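Local coordinates for ABC-type transport system, sugar-family extracellular solute-binding protein (Peptoclostridium difficile 630, PDB 6HNI) that binds tyrosine in the cleft between its two lobes, probably to deliver it to an ABC transporter, and has adhesive properties as a surface lipoprotein, at residues Ile28-Glu33 with Ile61-Ala66; Ile106-Thr111 with Gly129-Gly134; Tyr162-Val167 with Gly191-Asn196; Val211-Thr216 with Ile239-Gly244. The protein carries 1 engineered substitution. All blocks are in the same frame, centred on the assembly; numbering follows the deposited sequence. Where two conformers were deposited one is given.

Interaction 1 of 4, residues Ile28-Glu33 with Ile61-Ala66. With EDO (1,2-ethanediol), chain E.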
loop_
_atom_site.group_PDB
_atom_site.type_symbol
_atom_site.label_atom_id
_atom_site.label_comp_id
_atom_site.label_asym_id
_atom_site.label_seq_id
_atom_site.Cartn_x
_atom_site.Cartn_y
_atom_site.Cartn_z
ATOM N N ILE A 28 14.055 4.292 9.880
ATOM C CA ILE A 28 13.024 3.968 8.882
ATOM C C ILE A 28 12.820 2.442 8.956
ATOM O O ILE A 28 13.758 1.708 8.848
ATOM C CB ILE A 28 13.447 4.339 7.470
ATOM C CG1 ILE A 28 13.791 5.854 7.339
ATOM C CG2 ILE A 28 12.347 3.925 6.484
ATOM C CD1 ILE A 28 14.099 6.328 5.945
ATOM N N THR A 29 11.567 2.097 9.204
ATOM C CA THR A 29 11.177 0.644 9.287
ATOM C C THR A 29 10.207 0.376 8.153
ATOM O O THR A 29 9.121 0.918 8.093
ATOM C CB THR A 29 10.648 0.307 10.681
ATOM O OG1 THR A 29 10.176 -1.089 10.648
ATOM C CG2 THR A 29 9.510 1.124 11.169
ATOM N N GLN A 30 10.664 -0.477 7.234
ATOM C CA GLN A 30 9.884 -0.825 6.049
ATOM C C GLN A 30 9.602 -2.351 6.044
ATOM O O GLN A 30 10.500 -3.127 6.284
ATOM C CB GLN A 30 10.655 -0.448 4.792
ATOM C CG GLN A 30 9.902 -0.640 3.498
ATOM C CD GLN A 30 10.645 -0.174 2.257
ATOM O OE1 GLN A 30 11.343 0.870 2.292
ATOM N NE2 GLN A 30 10.450 -0.852 1.129
ATOM N N LEU A 31 8.356 -2.733 5.778
ATOM C CA LEU A 31 8.027 -4.177 5.859
ATOM C C LEU A 31 8.823 -5.061 4.889
ATOM O O LEU A 31 9.344 -6.121 5.280
ATOM C CB LEU A 31 6.532 -4.316 5.646
ATOM C CG LEU A 31 5.997 -5.761 5.538
ATOM C CD1 LEU A 31 6.257 -6.454 6.845
ATOM C CD2 LEU A 31 4.537 -5.653 5.182
ATOM N N VAL A 32 8.880 -4.628 3.636
ATOM C CA VAL A 32 9.418 -5.416 2.537
ATOM C C VAL A 32 9.666 -4.477 1.349
ATOM O O VAL A 32 9.035 -3.450 1.266
ATOM C CB VAL A 32 8.440 -6.584 2.168
ATOM C CG1 VAL A 32 7.157 -6.044 1.581
ATOM C CG2 VAL A 32 9.115 -7.620 1.248
ATOM N N GLU A 33 10.513 -4.861 0.410
ATOM C CA GLU A 33 10.554 -4.226 -0.916
ATOM C C GLU A 33 9.376 -4.690 -1.791
ATOM O O GLU A 33 9.316 -5.858 -2.292
ATOM C CB GLU A 33 11.857 -4.549 -1.625
ATOM C CG GLU A 33 13.108 -4.040 -0.945
ATOM C CD GLU A 33 14.377 -4.587 -1.573
ATOM O OE1 GLU A 33 14.287 -5.223 -2.632
ATOM O OE2 GLU A 33 15.471 -4.370 -1.014
ATOM N N ILE A 61 20.159 8.586 9.032
ATOM C CA ILE A 61 19.042 7.691 8.670
ATOM C C ILE A 61 19.502 6.227 8.837
ATOM O O ILE A 61 20.454 5.806 8.185
ATOM C CB ILE A 61 18.565 7.980 7.241
ATOM C CG1 ILE A 61 18.078 9.433 7.076
ATOM C CG2 ILE A 61 17.449 7.041 6.869
ATOM C CD1 ILE A 61 17.678 9.793 5.649
ATOM N N ASP A 62 18.789 5.467 9.688
ATOM C CA ASP A 62 19.028 4.031 9.922
ATOM C C ASP A 62 17.832 3.311 9.262
ATOM O O ASP A 62 16.720 3.230 9.828
ATOM C CB ASP A 62 19.047 3.820 11.437
ATOM C CG ASP A 62 19.284 2.393 11.876
ATOM O OD1 ASP A 62 19.395 1.490 11.014
ATOM O OD2 ASP A 62 19.367 2.195 13.131
ATOM N N PHE A 63 18.062 2.836 8.042
ATOM C CA PHE A 63 17.039 2.104 7.281
ATOM C C PHE A 63 17.076 0.606 7.604
ATOM O O PHE A 63 18.150 -0.038 7.550
ATOM C CB PHE A 63 17.271 2.293 5.787
ATOM C CG PHE A 63 16.338 1.462 4.941
ATOM C CD1 PHE A 63 15.005 1.845 4.794
ATOM C CD2 PHE A 63 16.759 0.310 4.340
ATOM C CE1 PHE A 63 14.095 1.090 4.077
ATOM C CE2 PHE A 63 15.855 -0.501 3.606
ATOM C CZ PHE A 63 14.530 -0.084 3.466
ATOM N N GLN A 64 15.897 0.069 7.895
ATOM C CA GLN A 64 15.734 -1.361 8.240
ATOM C C GLN A 64 14.544 -1.949 7.504
ATOM O O GLN A 64 13.425 -1.440 7.574
ATOM C CB GLN A 64 15.538 -1.563 9.740
ATOM C CG GLN A 64 16.686 -1.073 10.612
ATOM C CD GLN A 64 17.911 -1.948 10.541
ATOM O OE1 GLN A 64 17.787 -3.160 10.393
ATOM N NE2 GLN A 64 19.110 -1.375 10.757
ATOM N N ASN A 65 14.820 -3.024 6.775
ATOM C CA ASN A 65 13.826 -3.778 5.996
ATOM C C ASN A 65 13.583 -5.105 6.729
ATOM O O ASN A 65 14.514 -5.838 7.026
ATOM C CB ASN A 65 14.381 -3.979 4.610
ATOM C CG ASN A 65 13.436 -4.719 3.652
ATOM O OD1 ASN A 65 12.402 -5.259 4.026
ATOM N ND2 ASN A 65 13.822 -4.757 2.393
ATOM N N ALA A 66 12.317 -5.380 7.014
ATOM C CA ALA A 66 11.924 -6.644 7.694
ATOM C C ALA A 66 11.895 -7.855 6.774
ATOM O O ALA A 66 11.663 -8.954 7.246
ATOM C CB ALA A 66 10.603 -6.499 8.368
HETATM C C1 EDO E . 12.785 -8.230 -0.019
HETATM O O1 EDO E . 12.544 -6.977 0.693
HETATM C C2 EDO E . 12.116 -9.451 0.628
HETATM O O2 EDO E . 13.031 -10.467 1.042
HETATM O O HOH W 1 15.504 -2.605 0.856
#
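The beta-alpha-beta unit of strand 24-30, helix 35-50 and strand 59-65 closes here, with Ile-28, Thr-29 and Gln-30 paired in parallel to Phe-63, Gln-64 and Asn-65. Ile-28 N gives to Asp-62 O and Gln-64 N gives to Ile-28 O. Further along, Gln-30 N bonds Gln-64 O at 2.9 Å and Ala-66 N bonds Gln-30 O at 3.0 Å. Ile-28, Gln-30, Phe-63 and Asn-65 share the face toward helix 35-50. Ile-28 CD1 lies 3.5 Å from Ile-61 CG2, while its other branch, CG2, meets the edge of the Phe-63 ring near the ring plane. Gln-30 OE1 reaches the same edge, 3.3 Å from Phe-63 CE1, with its amide steeply tilted (73°) to the ring; Arg-41 adds a cation-pi contact to that ring. The extended Gln-30 chain, CG anti to the backbone N (chi1 -175°), also carries NE2 to Val-32 O at 3.0 Å and to Asp-38 OD1, which fixes the amide's rotation. In this type I periplasmic-binding-protein lobe, strand 59-65 is an outermost strand of a five-stranded parallel sheet. On the other face, toward helix 70-82, Gln-64 folds back so that NE2 meets the syn lone pair of Asp-62 OD1. At the C-terminal end of the pair, Asn-65 ND2 donates to O1 of a 1,2-ethanediol, probably from the crystallisation liquor, at 3.1 Å, and the same O1 accepts from Glu-33 N at 2.9 Å. A water held by Glu-33 OE2 at 2.6 Å accepts from Asn-65 ND2, while Asn-65 OD1 takes Gln-67 N.

Interaction 2 of 4, residues Ile106-Thr111 with Gly129-Gly134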
loop_
_atom_site.group_PDB
_atom_site.type_symbol
_atom_site.label_atom_id
_atom_site.label_comp_id
_atom_site.label_asym_id
_atom_site.label_seq_id
_atom_site.Cartn_x
_atom_site.Cartn_y
_atom_site.Cartn_z
ATOM N N ILE A 106 8.458 8.223 21.354
ATOM C CA ILE A 106 9.146 8.705 20.170
ATOM C C ILE A 106 8.093 8.992 19.102
ATOM O O ILE A 106 7.225 8.136 18.818
ATOM C CB ILE A 106 10.163 7.670 19.662
ATOM C CG1 ILE A 106 11.218 7.339 20.722
ATOM C CG2 ILE A 106 10.791 8.044 18.304
ATOM C CD1 ILE A 106 12.155 6.225 20.334
ATOM N N PRO A 107 8.128 10.112 18.388
ATOM C CA PRO A 107 7.169 10.358 17.336
ATOM C C PRO A 107 7.344 9.360 16.202
ATOM O O PRO A 107 8.464 9.074 15.776
ATOM C CB PRO A 107 7.460 11.798 16.867
ATOM C CG PRO A 107 8.797 12.044 17.367
ATOM C CD PRO A 107 9.027 11.314 18.598
ATOM N N ILE A 108 6.189 8.865 15.724
ATOM C CA ILE A 108 6.142 7.936 14.619
ATOM C C ILE A 108 5.382 8.589 13.484
ATOM O O ILE A 108 4.243 9.020 13.685
ATOM C CB ILE A 108 5.461 6.635 15.042
ATOM C CG1 ILE A 108 6.218 5.937 16.184
ATOM C CG2 ILE A 108 5.298 5.749 13.809
ATOM C CD1 ILE A 108 5.333 4.873 16.880
ATOM N N LEU A 109 6.001 8.666 12.321
ATOM C CA LEU A 109 5.315 9.115 11.118
ATOM C C LEU A 109 5.115 7.867 10.269
ATOM O O LEU A 109 6.048 7.171 9.968
ATOM C CB LEU A 109 6.119 10.163 10.346
ATOM C CG LEU A 109 6.040 11.574 10.990
ATOM C CD1 LEU A 109 6.930 12.413 10.163
ATOM C CD2 LEU A 109 4.646 12.150 10.964
ATOM N N ILE A 110 3.873 7.697 9.851
ATOM C CA ILE A 110 3.489 6.519 9.024
ATOM C C ILE A 110 3.276 6.956 7.604
ATOM O O ILE A 110 2.953 8.110 7.284
ATOM C CB ILE A 110 2.194 5.866 9.601
ATOM C CG1 ILE A 110 0.979 6.707 9.399
ATOM C CG2 ILE A 110 2.431 5.484 11.035
ATOM C CD1 ILE A 110 -0.346 6.203 9.969
ATOM N N THR A 111 3.339 5.975 6.692
ATOM C CA THR A 111 2.859 6.134 5.347
ATOM C C THR A 111 2.404 4.714 4.873
ATOM O O THR A 111 2.753 3.694 5.528
ATOM C CB THR A 111 3.882 6.645 4.354
ATOM O OG1 THR A 111 3.236 7.029 3.108
ATOM C CG2 THR A 111 5.032 5.712 4.104
ATOM N N GLY A 129 -4.026 12.176 18.707
ATOM C CA GLY A 129 -4.127 11.959 20.127
ATOM C C GLY A 129 -3.197 10.892 20.684
ATOM O O GLY A 129 -3.405 10.416 21.802
ATOM N N THR A 130 -2.191 10.532 19.879
ATOM C CA THR A 130 -1.175 9.522 20.174
ATOM C C THR A 130 0.159 10.089 19.656
ATOM O O THR A 130 0.206 11.224 19.143
ATOM C CB THR A 130 -1.463 8.158 19.454
ATOM O OG1 THR A 130 -1.340 8.346 18.046
ATOM C CG2 THR A 130 -2.860 7.634 19.794
ATOM N N ASN A 131 1.214 9.302 19.731
ATOM C CA ASN A 131 2.501 9.661 19.168
ATOM C C ASN A 131 2.666 9.374 17.675
ATOM O O ASN A 131 3.778 9.309 17.167
ATOM C CB ASN A 131 3.678 9.056 19.952
ATOM C CG ASN A 131 3.671 7.507 19.991
ATOM O OD1 ASN A 131 2.651 6.929 20.347
ATOM N ND2 ASN A 131 4.815 6.889 19.753
ATOM N N VAL A 132 1.544 9.171 16.980
ATOM C CA VAL A 132 1.555 8.793 15.572
ATOM C C VAL A 132 0.814 9.797 14.692
ATOM O O VAL A 132 -0.287 10.192 15.021
ATOM C CB VAL A 132 0.864 7.414 15.361
ATOM C CG1 VAL A 132 0.975 7.004 13.911
ATOM C CG2 VAL A 132 1.532 6.396 16.279
ATOM N N SER A 133 1.417 10.173 13.565
ATOM C CA SER A 133 0.720 10.851 12.480
ATOM C C SER A 133 1.359 10.442 11.160
ATOM O O SER A 133 2.120 9.451 11.125
ATOM C CB SER A 133 0.687 12.367 12.653
ATOM O OG SER A 133 -0.216 12.894 11.677
ATOM N N GLY A 134 1.006 11.087 10.059
ATOM C CA GLY A 134 1.585 10.821 8.784
ATOM C C GLY A 134 0.559 10.822 7.679
ATOM O O GLY A 134 -0.327 11.621 7.645
#
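Asn-131 has the most surface buried in this contact, and it grips 106-111 with both its side chain and its backbone. Asn-131 CG stands between the backbone N and the carbonyl carbon (chi1 61°), aiming Asn-131 ND2 at Ile-106 O in a nearly straight bond of 2.9 Å that lies in the amide plane; ND2 also serves Thr-103 O. Asn-131 O accepts Ile-108 N at 2.8 Å. Ile-108 then continues the pairing, its O taking Ser-133 N at 3.1 Å. Ile-108 CD1 comes to 3.5 Å from Asn-131 ND2, and Ile-108 CB rests against Val-132 CG2. Ile-110, the third residue, bonds through N to Ser-133 O at 2.8 Å. Ile-110 CG2 meets Val-132 CG1 at 3.6 Å, the two side chains crossing at about a right angle. Ala-96, Ala-99 and Phe-100 of helix 93-102 cover this apolar patch. On the other face, Ser-133 OG bonds Met-281 O, and Leu-109 packs on Ala-269 of helix 258-273. At the far end Gly-134 CA makes a CA-H...O contact with Ile-110 O. With strands 43° apart and no helix in the intervening chain, this is a strongly twisted parallel pair at the border of the five-stranded sheet, where 132-136 is an outermost strand.

Interaction 3 of 4, residues Tyr162-Val167 with Gly191-Asn196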
loop_
_atom_site.group_PDB
_atom_site.type_symbol
_atom_site.label_atom_id
_atom_site.label_comp_id
_atom_site.label_asym_id
_atom_site.label_seq_id
_atom_site.Cartn_x
_atom_site.Cartn_y
_atom_site.Cartn_z
ATOM N N TYR A 162 -6.474 -12.215 -0.259
ATOM C CA TYR A 162 -5.872 -11.250 0.697
ATOM C C TYR A 162 -5.386 -11.997 1.918
ATOM O O TYR A 162 -5.794 -13.151 2.193
ATOM C CB TYR A 162 -6.908 -10.243 1.070
ATOM C CG TYR A 162 -8.060 -10.744 1.865
ATOM C CD1 TYR A 162 -9.085 -11.493 1.255
ATOM C CD2 TYR A 162 -8.121 -10.555 3.230
ATOM C CE1 TYR A 162 -10.144 -11.965 1.996
ATOM C CE2 TYR A 162 -9.185 -11.029 3.974
ATOM C CZ TYR A 162 -10.207 -11.730 3.346
ATOM O OH TYR A 162 -11.256 -12.168 4.106
ATOM N N ASN A 163 -4.556 -11.350 2.703
ATOM C CA ASN A 163 -4.003 -11.829 3.970
ATOM C C ASN A 163 -4.991 -11.553 5.087
ATOM O O ASN A 163 -5.210 -10.395 5.439
ATOM C CB ASN A 163 -2.668 -11.092 4.237
ATOM C CG ASN A 163 -1.901 -11.633 5.428
ATOM O OD1 ASN A 163 -2.408 -12.477 6.186
ATOM N ND2 ASN A 163 -0.687 -11.103 5.630
ATOM N N THR A 164 -5.534 -12.596 5.714
ATOM C CA THR A 164 -6.502 -12.409 6.775
ATOM C C THR A 164 -5.897 -11.780 8.028
ATOM O O THR A 164 -6.627 -11.323 8.887
ATOM C CB THR A 164 -7.202 -13.730 7.130
ATOM O OG1 THR A 164 -6.224 -14.681 7.533
ATOM C CG2 THR A 164 -7.952 -14.266 5.930
ATOM N N SER A 165 -4.567 -11.764 8.119
ATOM C CA SER A 165 -3.847 -11.084 9.209
ATOM C C SER A 165 -3.631 -9.595 9.052
ATOM O O SER A 165 -3.146 -9.001 9.994
ATOM C CB SER A 165 -2.460 -11.706 9.402
ATOM O OG SER A 165 -2.584 -13.058 9.737
ATOM N N GLU A 166 -3.917 -9.013 7.899
ATOM C CA GLU A 166 -3.724 -7.586 7.664
ATOM C C GLU A 166 -5.036 -6.826 7.836
ATOM O O GLU A 166 -5.978 -6.954 7.020
ATOM C CB GLU A 166 -3.120 -7.362 6.263
ATOM C CG GLU A 166 -1.647 -7.785 6.129
ATOM C CD GLU A 166 -1.040 -7.533 4.727
ATOM O OE1 GLU A 166 -1.227 -6.404 4.181
ATOM O OE2 GLU A 166 -0.376 -8.475 4.168
ATOM N N VAL A 167 -5.105 -5.965 8.853
ATOM C CA VAL A 167 -6.331 -5.207 9.068
ATOM C C VAL A 167 -6.622 -4.280 7.895
ATOM O O VAL A 167 -7.773 -4.065 7.539
ATOM C CB VAL A 167 -6.311 -4.506 10.416
ATOM C CG1 VAL A 167 -5.212 -3.416 10.505
ATOM C CG2 VAL A 167 -7.680 -3.893 10.721
ATOM N N GLY A 191 -9.136 -15.959 1.515
ATOM C CA GLY A 191 -8.276 -15.562 2.593
ATOM C C GLY A 191 -7.117 -16.509 2.769
ATOM O O GLY A 191 -7.333 -17.733 2.896
ATOM N N ILE A 192 -5.901 -15.956 2.786
ATOM C CA ILE A 192 -4.674 -16.713 3.056
ATOM C C ILE A 192 -3.855 -16.038 4.165
ATOM O O ILE A 192 -4.195 -14.928 4.604
ATOM C CB ILE A 192 -3.840 -16.855 1.768
ATOM C CG1 ILE A 192 -3.347 -15.465 1.283
ATOM C CG2 ILE A 192 -4.626 -17.628 0.689
ATOM C CD1 ILE A 192 -2.323 -15.546 0.193
ATOM N N THR A 193 -2.808 -16.708 4.641
ATOM C CA THR A 193 -1.926 -16.158 5.670
ATOM C C THR A 193 -0.462 -16.277 5.363
ATOM O O THR A 193 0.321 -15.666 6.082
ATOM C CB THR A 193 -2.159 -16.790 7.061
ATOM O OG1 THR A 193 -1.994 -18.193 6.974
ATOM C CG2 THR A 193 -3.531 -16.480 7.579
ATOM N N THR A 194 -0.077 -16.981 4.308
ATOM C CA THR A 194 1.318 -17.240 3.971
ATOM C C THR A 194 1.535 -17.131 2.469
ATOM O O THR A 194 0.596 -17.409 1.654
ATOM C CB THR A 194 1.776 -18.650 4.429
ATOM O OG1 THR A 194 1.074 -19.614 3.664
ATOM C CG2 THR A 194 1.497 -18.858 5.876
ATOM N N SER A 195 2.751 -16.829 2.053
ATOM C CA SER A 195 3.108 -16.777 0.645
ATOM C C SER A 195 2.994 -18.166 -0.018
ATOM O O SER A 195 2.728 -18.260 -1.228
ATOM C CB SER A 195 4.522 -16.263 0.379
ATOM O OG SER A 195 5.472 -17.016 1.065
ATOM N N ASN A 196 3.211 -19.236 0.763
ATOM C CA ASN A 196 3.080 -20.595 0.219
ATOM C C ASN A 196 1.674 -20.904 -0.241
ATOM O O ASN A 196 1.520 -21.827 -1.037
ATOM C CB ASN A 196 3.566 -21.608 1.243
ATOM C CG ASN A 196 5.080 -21.712 1.290
ATOM O OD1 ASN A 196 5.780 -21.354 0.334
ATOM N ND2 ASN A 196 5.596 -22.254 2.402
HETATM O O HOH W 2 -0.559 -13.904 7.991
#
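Two backbone hydrogen bonds join Tyr-162 and Thr-164 to Ile-192: Ile-192 N gives to Tyr-162 O, and Thr-164 N gives to Ile-192 O, both at 2.9 Å. Asn-163 CA adds a CA-H...O contact to Ile-192 O at 3.2 Å. Van der Waals touches flank this parallel pairing. Gly-191 CA lies over one face of the Tyr-162 ring, offset toward its rim, while Thr-164 CG2 presses on Gly-191 CA from 3.6 Å. Across the loop, the methyl Thr-193 CG2 meets the hydroxyl oxygen Thr-164 OG1 at 3.2 Å. The remaining polar contacts centre on Asn-163, whose CG is anti to the backbone N (chi1 -172°). Asn-163 OD1 accepts Ser-165 N at 3.0 Å from above its carbonyl plane, an Asx turn within the type I turn 163-166, and ND2 donates to the anti lone pair of Glu-166 OE2. A water ties the two segments, donating to Asn-163 OD1 and Thr-193 O and accepting from Ser-165 OG. Glu-166 sits at the N-cap position of helix 167-183, on whose Ser-169 and Val-173 the Tyr-162 ring packs, with OH bonded to Glu-189. Asn-163 and Ile-192 instead meet Leu-219 of helix 218-221, at the end of 186-192, an outermost strand of the four-stranded sheet.

Interaction 4 of 4, residues Val211-Thr216 with Ile239-Gly244. With TYR (tyrosine), chain B.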
loop_
_atom_site.group_PDB
_atom_site.type_symbol
_atom_site.label_atom_id
_atom_site.label_comp_id
_atom_site.label_asym_id
_atom_site.label_seq_id
_atom_site.Cartn_x
_atom_site.Cartn_y
_atom_site.Cartn_z
ATOM N N VAL A 211 -13.087 -11.450 -12.835
ATOM C CA VAL A 211 -12.012 -10.458 -12.633
ATOM C C VAL A 211 -11.504 -10.637 -11.205
ATOM O O VAL A 211 -12.256 -11.031 -10.317
ATOM C CB VAL A 211 -12.575 -9.038 -12.884
ATOM C CG1 VAL A 211 -13.553 -8.633 -11.782
ATOM C CG2 VAL A 211 -11.451 -7.984 -12.976
ATOM N N LEU A 212 -10.208 -10.366 -11.019
ATOM C CA LEU A 212 -9.565 -10.353 -9.691
ATOM C C LEU A 212 -9.307 -8.904 -9.290
ATOM O O LEU A 212 -8.807 -8.142 -10.136
ATOM C CB LEU A 212 -8.272 -11.057 -9.711
ATOM C CG LEU A 212 -7.654 -11.314 -8.351
ATOM C CD1 LEU A 212 -8.356 -12.356 -7.519
ATOM C CD2 LEU A 212 -6.194 -11.688 -8.511
ATOM N N TYR A 213 -9.699 -8.574 -8.080
ATOM C CA TYR A 213 -9.318 -7.244 -7.491
ATOM C C TYR A 213 -8.208 -7.470 -6.475
ATOM O O TYR A 213 -8.326 -8.320 -5.589
ATOM C CB TYR A 213 -10.527 -6.619 -6.842
ATOM C CG TYR A 213 -10.237 -5.232 -6.246
ATOM C CD1 TYR A 213 -10.167 -4.118 -7.052
ATOM C CD2 TYR A 213 -10.008 -5.045 -4.886
ATOM C CE1 TYR A 213 -9.854 -2.862 -6.495
ATOM C CE2 TYR A 213 -9.731 -3.790 -4.363
ATOM C CZ TYR A 213 -9.713 -2.741 -5.197
ATOM O OH TYR A 213 -9.393 -1.472 -4.632
ATOM N N VAL A 214 -7.135 -6.678 -6.586
ATOM C CA VAL A 214 -6.021 -6.762 -5.646
ATOM C C VAL A 214 -6.036 -5.526 -4.749
ATOM O O VAL A 214 -5.655 -4.416 -5.203
ATOM C CB VAL A 214 -4.704 -6.965 -6.371
ATOM C CG1 VAL A 214 -3.526 -7.003 -5.393
ATOM C CG2 VAL A 214 -4.738 -8.240 -7.230
ATOM N N PRO A 215 -6.441 -5.680 -3.506
ATOM C CA PRO A 215 -6.356 -4.552 -2.558
ATOM C C PRO A 215 -4.890 -4.260 -2.241
ATOM O O PRO A 215 -3.977 -4.902 -2.709
ATOM C CB PRO A 215 -7.089 -5.065 -1.311
ATOM C CG PRO A 215 -7.319 -6.495 -1.516
ATOM C CD PRO A 215 -6.777 -6.950 -2.812
ATOM N N THR A 216 -4.703 -3.180 -1.456
ATOM C CA THR A 216 -3.358 -2.882 -0.938
ATOM C C THR A 216 -2.979 -3.775 0.250
ATOM O O THR A 216 -3.026 -3.408 1.404
ATOM C CB THR A 216 -3.172 -1.362 -0.627
ATOM O OG1 THR A 216 -4.006 -0.961 0.411
ATOM C CG2 THR A 216 -3.385 -0.567 -1.904
ATOM N N ILE A 239 -7.376 -6.253 -11.710
ATOM C CA ILE A 239 -7.381 -4.804 -11.371
ATOM C C ILE A 239 -6.766 -4.715 -10.006
ATOM O O ILE A 239 -7.238 -5.268 -9.031
ATOM C CB ILE A 239 -8.815 -4.261 -11.356
ATOM C CG1 ILE A 239 -9.497 -4.407 -12.715
ATOM C CG2 ILE A 239 -8.814 -2.821 -10.888
ATOM C CD1 ILE A 239 -8.749 -3.897 -13.896
ATOM N N ALA A 240 -5.727 -3.858 -9.903
ATOM C CA ALA A 240 -5.105 -3.602 -8.602
ATOM C C ALA A 240 -5.468 -2.218 -8.102
ATOM O O ALA A 240 -5.778 -1.316 -8.907
ATOM C CB ALA A 240 -3.596 -3.712 -8.698
ATOM N N ALA A 241 -5.363 -2.041 -6.801
ATOM C CA ALA A 241 -5.634 -0.736 -6.160
ATOM C C ALA A 241 -4.604 0.342 -6.480
ATOM O O ALA A 241 -4.961 1.513 -6.399
ATOM C CB ALA A 241 -5.734 -0.917 -4.672
ATOM N N GLU A 242 -3.400 -0.042 -6.858
ATOM C CA GLU A 242 -2.319 0.912 -7.169
ATOM C C GLU A 242 -1.364 0.341 -8.158
ATOM O O GLU A 242 -1.549 -0.819 -8.585
ATOM C CB GLU A 242 -1.642 1.402 -5.887
ATOM C CG GLU A 242 -0.972 0.347 -5.023
ATOM C CD GLU A 242 0.498 0.095 -5.323
ATOM O OE1 GLU A 242 1.151 0.922 -6.030
ATOM O OE2 GLU A 242 1.040 -0.936 -4.826
ATOM N N SER A 243 -0.416 1.129 -8.635
ATOM C CA SER A 243 0.341 0.790 -9.813
ATOM C C SER A 243 1.468 -0.219 -9.605
ATOM O O SER A 243 1.915 -0.804 -10.580
ATOM C CB SER A 243 0.844 2.021 -10.527
ATOM O OG SER A 243 1.870 2.686 -9.809
ATOM N N GLY A 244 1.936 -0.429 -8.369
ATOM C CA GLY A 244 2.999 -1.391 -8.136
ATOM C C GLY A 244 2.638 -2.767 -8.708
ATOM O O GLY A 244 3.404 -3.370 -9.465
HETATM N N TYR B . -1.903 -0.305 2.367
HETATM C CA TYR B . -0.897 -1.256 2.872
HETATM C C TYR B . -0.848 -1.186 4.390
HETATM O O TYR B . 0.043 -1.794 4.971
HETATM C CB TYR B . 0.463 -1.124 2.157
HETATM C CG TYR B . 0.392 -1.487 0.710
HETATM C CD1 TYR B . 0.132 -2.839 0.336
HETATM C CD2 TYR B . 0.494 -0.584 -0.305
HETATM C CE1 TYR B . -0.018 -3.171 -0.985
HETATM C CE2 TYR B . 0.349 -0.903 -1.637
HETATM C CZ TYR B . 0.076 -2.246 -1.990
HETATM O OH TYR B . -0.083 -2.586 -3.319
HETATM O OXT TYR B . -1.730 -0.622 5.003
#
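Ala-241 CB is the small bump that fills a hollow formed by Thr-216, Val-214 and Tyr-213. Ala-241 CB stands 3.6 Å from Thr-216 CG2 and 3.5 Å from Val-214 O, and Tyr-213 OH closes a third side. Tyr-213 CG, anti to the backbone N (chi1 -178°), sends the ring forward over Ile-239 O, which it meets obliquely, to bring OH to Ala-241. On the same face, Ile-239 CG1 nestles against Val-211 CG2 at 4.1 Å. On the opposite face Ala-240 CB meets Val-214 CB. Beneath these side chains runs a parallel pairing, Ile-239 N to Leu-212 O, Val-214 N to Ile-239 O and Ala-241 N to Val-214 O, in which 238-240 is an outermost strand of the four-stranded sheet. As the strands end, both segments lead into the tyrosine pocket between the lobes of this periplasmic-binding-protein fold. Thr-216 CG2 packs beside ligand CE2, while Thr-216 OG1 accepts ligand N at 2.9 Å and also bonds Gln-172. Glu-242, bent at chi2 (91°), lays CG against the ligand's phenol end and takes ligand OH on OE2 in a short bond of 2.5 Å. The other oxygen, Glu-242 OE1, caps helix 243-247 by accepting Gly-244 N at 2.8 Å from above the carboxylate plane, which steadies the group facing the ligand. Asp-137, Thr-93, Ser-114 and Asn-218 also bond the ligand.

The four contacts follow one another along the chain, each closing before the next opens. Interactions 1 and 2 lie in the five-stranded sheet of one lobe, toward its two outermost strands, with centres 16 Å apart. Interactions 3 and 4 share the four-stranded sheet of the other lobe, where strands 157-163 and 211-214 are neighbours; their centres are 15 Å apart and their nearest atoms about 4 Å. Between lobes the centres are 21 to 27 Å apart. Interaction 4 holds residues that bond the bound tyrosine directly, whereas the side chain of Leu-31 in interaction 1 lies about 6 Å from it. The arrangement fits a two-lobed binding protein closed over its ligand.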